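Local coordinates for ScaE cell-surface anchored scaffoldin protein (Ruminococcus flavefaciens, PDB 2ZF9) that carries a type III cohesin module that binds dockerins and probably attaches the cellulosome to the bacterial cell surface, at residues Met53-Glu58 with Leu69-Asp74. Numbering follows the deposited sequence.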
HETATM    1  N   MSE A  53      -0.004  -2.986  10.496  1.00 17.14           N
HETATM    2  CA  MSE A  53       0.266  -3.345   9.104  1.00 18.19           C
HETATM    3  C   MSE A  53       1.166  -2.291   8.469  1.00 18.31           C
HETATM    4  O   MSE A  53       1.120  -1.121   8.864  1.00 17.70           O
HETATM    5  CB  MSE A  53      -1.064  -3.423   8.341  1.00 15.56           C
HETATM    6  CG  MSE A  53      -2.078  -4.458   8.931  1.00 19.75           C
HETATM    7 SE   MSE A  53      -1.371  -6.297   8.684  1.00 30.97          SE
HETATM    8  CE  MSE A  53      -1.817  -6.485   6.748  1.00 19.87           C
ATOM      9  N   GLU A  54       1.986  -2.709   7.502  1.00 19.64           N
ATOM     10  CA  GLU A  54       2.923  -1.815   6.799  1.00 20.42           C
ATOM     11  C   GLU A  54       2.808  -1.916   5.288  1.00 21.75           C
ATOM     12  O   GLU A  54       2.768  -3.016   4.731  1.00 17.74           O
ATOM     13  CB  GLU A  54       4.377  -2.133   7.193  1.00 19.85           C
ATOM     14  CG  GLU A  54       4.661  -1.854   8.677  1.00 22.12           C
ATOM     15  CD  GLU A  54       5.979  -2.421   9.158  1.00 24.88           C
ATOM     16  OE1 GLU A  54       6.477  -3.450   8.619  1.00 23.69           O
ATOM     17  OE2 GLU A  54       6.525  -1.800  10.088  1.00 32.50           O
ATOM     18  N   LEU A  55       2.766  -0.757   4.635  1.00 20.21           N
ATOM     19  CA  LEU A  55       2.989  -0.675   3.207  1.00 19.39           C
ATOM     20  C   LEU A  55       4.443  -0.290   2.997  1.00 17.83           C
ATOM     21  O   LEU A  55       4.889   0.772   3.450  1.00 18.78           O
ATOM     22  CB  LEU A  55       2.048   0.345   2.544  1.00 17.00           C
ATOM     23  CG  LEU A  55       2.247   0.710   1.055  1.00 20.23           C
ATOM     24  CD1 LEU A  55       1.992  -0.472   0.155  1.00 18.54           C
ATOM     25  CD2 LEU A  55       1.257   1.836   0.669  1.00 24.90           C
ATOM     26  N   SER A  56       5.188  -1.171   2.325  1.00 15.85           N
ATOM     27  CA  SER A  56       6.626  -0.951   2.079  1.00 20.30           C
ATOM     28  C   SER A  56       6.965  -0.747   0.610  1.00 20.40           C
ATOM     29  O   SER A  56       6.213  -1.186  -0.268  1.00 19.81           O
ATOM     30  CB  SER A  56       7.430  -2.159   2.616  1.00 18.65           C
ATOM     31  OG  SER A  56       7.288  -2.217   4.038  1.00 24.59           O
ATOM     32  N   VAL A  57       8.112  -0.098   0.371  1.00 18.49           N
ATOM     33  CA  VAL A  57       8.654   0.176  -0.970  1.00 20.04           C
ATOM     34  C   VAL A  57      10.030  -0.480  -1.080  1.00 18.73           C
ATOM     35  O   VAL A  57      10.828  -0.411  -0.152  1.00 17.74           O
ATOM     36  CB  VAL A  57       8.868   1.699  -1.195  1.00 20.76           C
ATOM     37  CG1 VAL A  57       9.528   1.954  -2.551  1.00 24.40           C
ATOM     38  CG2 VAL A  57       7.557   2.475  -1.119  1.00 21.98           C
ATOM     39  N   GLU A  58      10.288  -1.151  -2.193  1.00 20.79           N
ATOM     40  CA  GLU A  58      11.600  -1.714  -2.457  1.00 24.27           C
ATOM     41  C   GLU A  58      11.924  -1.393  -3.892  1.00 23.14           C
ATOM     42  O   GLU A  58      11.015  -1.316  -4.737  1.00 21.14           O
ATOM     43  CB  GLU A  58      11.549  -3.236  -2.262  1.00 25.62           C
ATOM     44  CG  GLU A  58      12.908  -3.854  -2.004  1.00 40.60           C
ATOM     45  CD  GLU A  58      12.870  -5.399  -1.919  1.00 40.15           C
ATOM     46  OE1 GLU A  58      12.014  -5.967  -1.177  1.00 48.34           O
ATOM     47  OE2 GLU A  58      13.721  -6.023  -2.595  1.00 55.78           O
ATOM     48  N   LEU A  69      -1.793   6.573  -3.023  1.00 15.01           N
ATOM     49  CA  LEU A  69      -1.989   5.128  -2.880  1.00 17.02           C
ATOM     50  C   LEU A  69      -3.201   4.839  -2.036  1.00 19.10           C
ATOM     51  O   LEU A  69      -3.262   5.271  -0.872  1.00 16.83           O
ATOM     52  CB  LEU A  69      -0.747   4.474  -2.299  1.00 13.91           C
ATOM     53  CG  LEU A  69       0.532   4.577  -3.150  1.00 18.58           C
ATOM     54  CD1 LEU A  69       1.713   4.108  -2.314  1.00 19.16           C
ATOM     55  CD2 LEU A  69       0.437   3.716  -4.423  1.00 13.55           C
ATOM     56  N   HIS A  70      -4.174   4.135  -2.625  1.00 16.19           N
ATOM     57  CA  HIS A  70      -5.372   3.758  -1.893  1.00 17.45           C
ATOM     58  C   HIS A  70      -5.190   2.360  -1.342  1.00 16.51           C
ATOM     59  O   HIS A  70      -4.835   1.433  -2.067  1.00 17.50           O
ATOM     60  CB  HIS A  70      -6.604   3.769  -2.798  1.00 16.60           C
ATOM     61  CG  HIS A  70      -7.096   5.144  -3.127  1.00 20.12           C
ATOM     62  ND1 HIS A  70      -6.668   5.841  -4.234  1.00 18.77           N
ATOM     63  CD2 HIS A  70      -8.016   5.934  -2.515  1.00 20.46           C
ATOM     64  CE1 HIS A  70      -7.288   7.007  -4.290  1.00 20.19           C
ATOM     65  NE2 HIS A  70      -8.121   7.085  -3.259  1.00 17.46           N
ATOM     66  N   ILE A  71      -5.438   2.200  -0.050  1.00 15.67           N
ATOM     67  CA  ILE A  71      -5.322   0.885   0.546  1.00 16.86           C
ATOM     68  C   ILE A  71      -6.733   0.455   0.911  1.00 16.91           C
ATOM     69  O   ILE A  71      -7.454   1.202   1.563  1.00 18.45           O
ATOM     70  CB  ILE A  71      -4.424   0.955   1.826  1.00 17.47           C
ATOM     71  CG1 ILE A  71      -2.996   1.339   1.394  1.00 22.86           C
ATOM     72  CG2 ILE A  71      -4.452  -0.389   2.614  1.00 17.77           C
ATOM     73  CD1 ILE A  71      -2.122   1.701   2.536  1.00 29.01           C
ATOM     74  N   GLN A  72      -7.128  -0.731   0.471  1.00 18.24           N
ATOM     75  CA  GLN A  72      -8.464  -1.223   0.807  1.00 18.17           C
ATOM     76  C   GLN A  72      -8.315  -2.561   1.520  1.00 17.27           C
ATOM     77  O   GLN A  72      -7.314  -3.262   1.315  1.00 19.05           O
ATOM     78  CB  GLN A  72      -9.333  -1.385  -0.444  1.00 17.83           C
ATOM     79  CG  GLN A  72      -8.818  -2.401  -1.405  1.00 23.36           C
ATOM     80  CD  GLN A  72      -9.676  -2.497  -2.649  1.00 31.36           C
ATOM     81  OE1 GLN A  72     -10.400  -1.542  -3.013  1.00 29.54           O
ATOM     82  NE2 GLN A  72      -9.588  -3.635  -3.327  1.00 23.78           N
ATOM     83  N   PHE A  73      -9.295  -2.897   2.350  1.00 18.73           N
ATOM     84  CA  PHE A  73      -9.197  -4.125   3.144  1.00 18.80           C
ATOM     85  C   PHE A  73     -10.573  -4.798   3.299  1.00 17.02           C
ATOM     86  O   PHE A  73     -11.626  -4.176   3.133  1.00 18.89           O
ATOM     87  CB  PHE A  73      -8.586  -3.826   4.520  1.00 14.64           C
ATOM     88  CG  PHE A  73      -9.180  -2.602   5.194  1.00 19.09           C
ATOM     89  CD1 PHE A  73      -8.567  -1.330   5.054  1.00 15.72           C
ATOM     90  CD2 PHE A  73     -10.349  -2.708   5.983  1.00 18.52           C
ATOM     91  CE1 PHE A  73      -9.117  -0.190   5.661  1.00 20.73           C
ATOM     92  CE2 PHE A  73     -10.900  -1.577   6.607  1.00 21.34           C
ATOM     93  CZ  PHE A  73     -10.270  -0.294   6.442  1.00 17.08           C
ATOM     94  N   ASP A  74     -10.528  -6.075   3.623  1.00 19.01           N
ATOM     95  CA  ASP A  74     -11.738  -6.860   3.916  1.00 17.79           C
ATOM     96  C   ASP A  74     -12.655  -6.025   4.819  1.00 15.42           C
ATOM     97  O   ASP A  74     -12.227  -5.598   5.889  1.00 18.65           O
ATOM     98  CB  ASP A  74     -11.292  -8.133   4.666  1.00 15.00           C
ATOM     99  CG  ASP A  74     -12.382  -9.183   4.720  1.00 25.30           C
ATOM    100  OD1 ASP A  74     -12.161 -10.293   4.180  1.00 26.51           O
ATOM    101  OD2 ASP A  74     -13.450  -8.860   5.260  1.00 19.64           O
TER
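Leu-55 meets Leu-69 and Ile-71 through apolar side chains alone, and one methyl group of Leu-55, CD2, makes the closest approach to both. This CD2 lies 3.8 Å from CD1 of Leu-69 and 3.9 Å from CD1 of Ile-71, touching one terminal methyl of each. On Leu-55, CG stands anti to the backbone N (chi1 172°), which carries the branched end out across the gap between the strands, and chi2 of 65° leaves CD2, rather than CD1, extended from CA toward 69-74. Ile-71 answers with its longer branch: CG1 lies beside the backbone N (chi1 -65°) and chi2 is extended, so that CD1, and not CG2, makes the contact. Both pairs of side chains approach at a slant.

The arrangement illustrates how the two sheets of a beta sandwich, the jelly-roll fold of cohesins, pack face to face. The CA atoms of Leu-55 and Ile-71 are 8.9 Å apart, too far for backbone pairing, and no hydrogen bond joins the two segments. Strand 50-58 pairs instead with strands 33-41 and 124-132, while strand 66-73 pairs with 109-115, 142-149 and 158-160. All three touching residues are buried near the centre of the module. Ile-36 and Val-147 also pack on Leu-55, and Leu-34 and Leu-126 on Leu-69.

On the far side of strand 66-73, His-70, its CB directed away from 53-58, hydrogen-bonds through ND1 to OD1 of Asp-157.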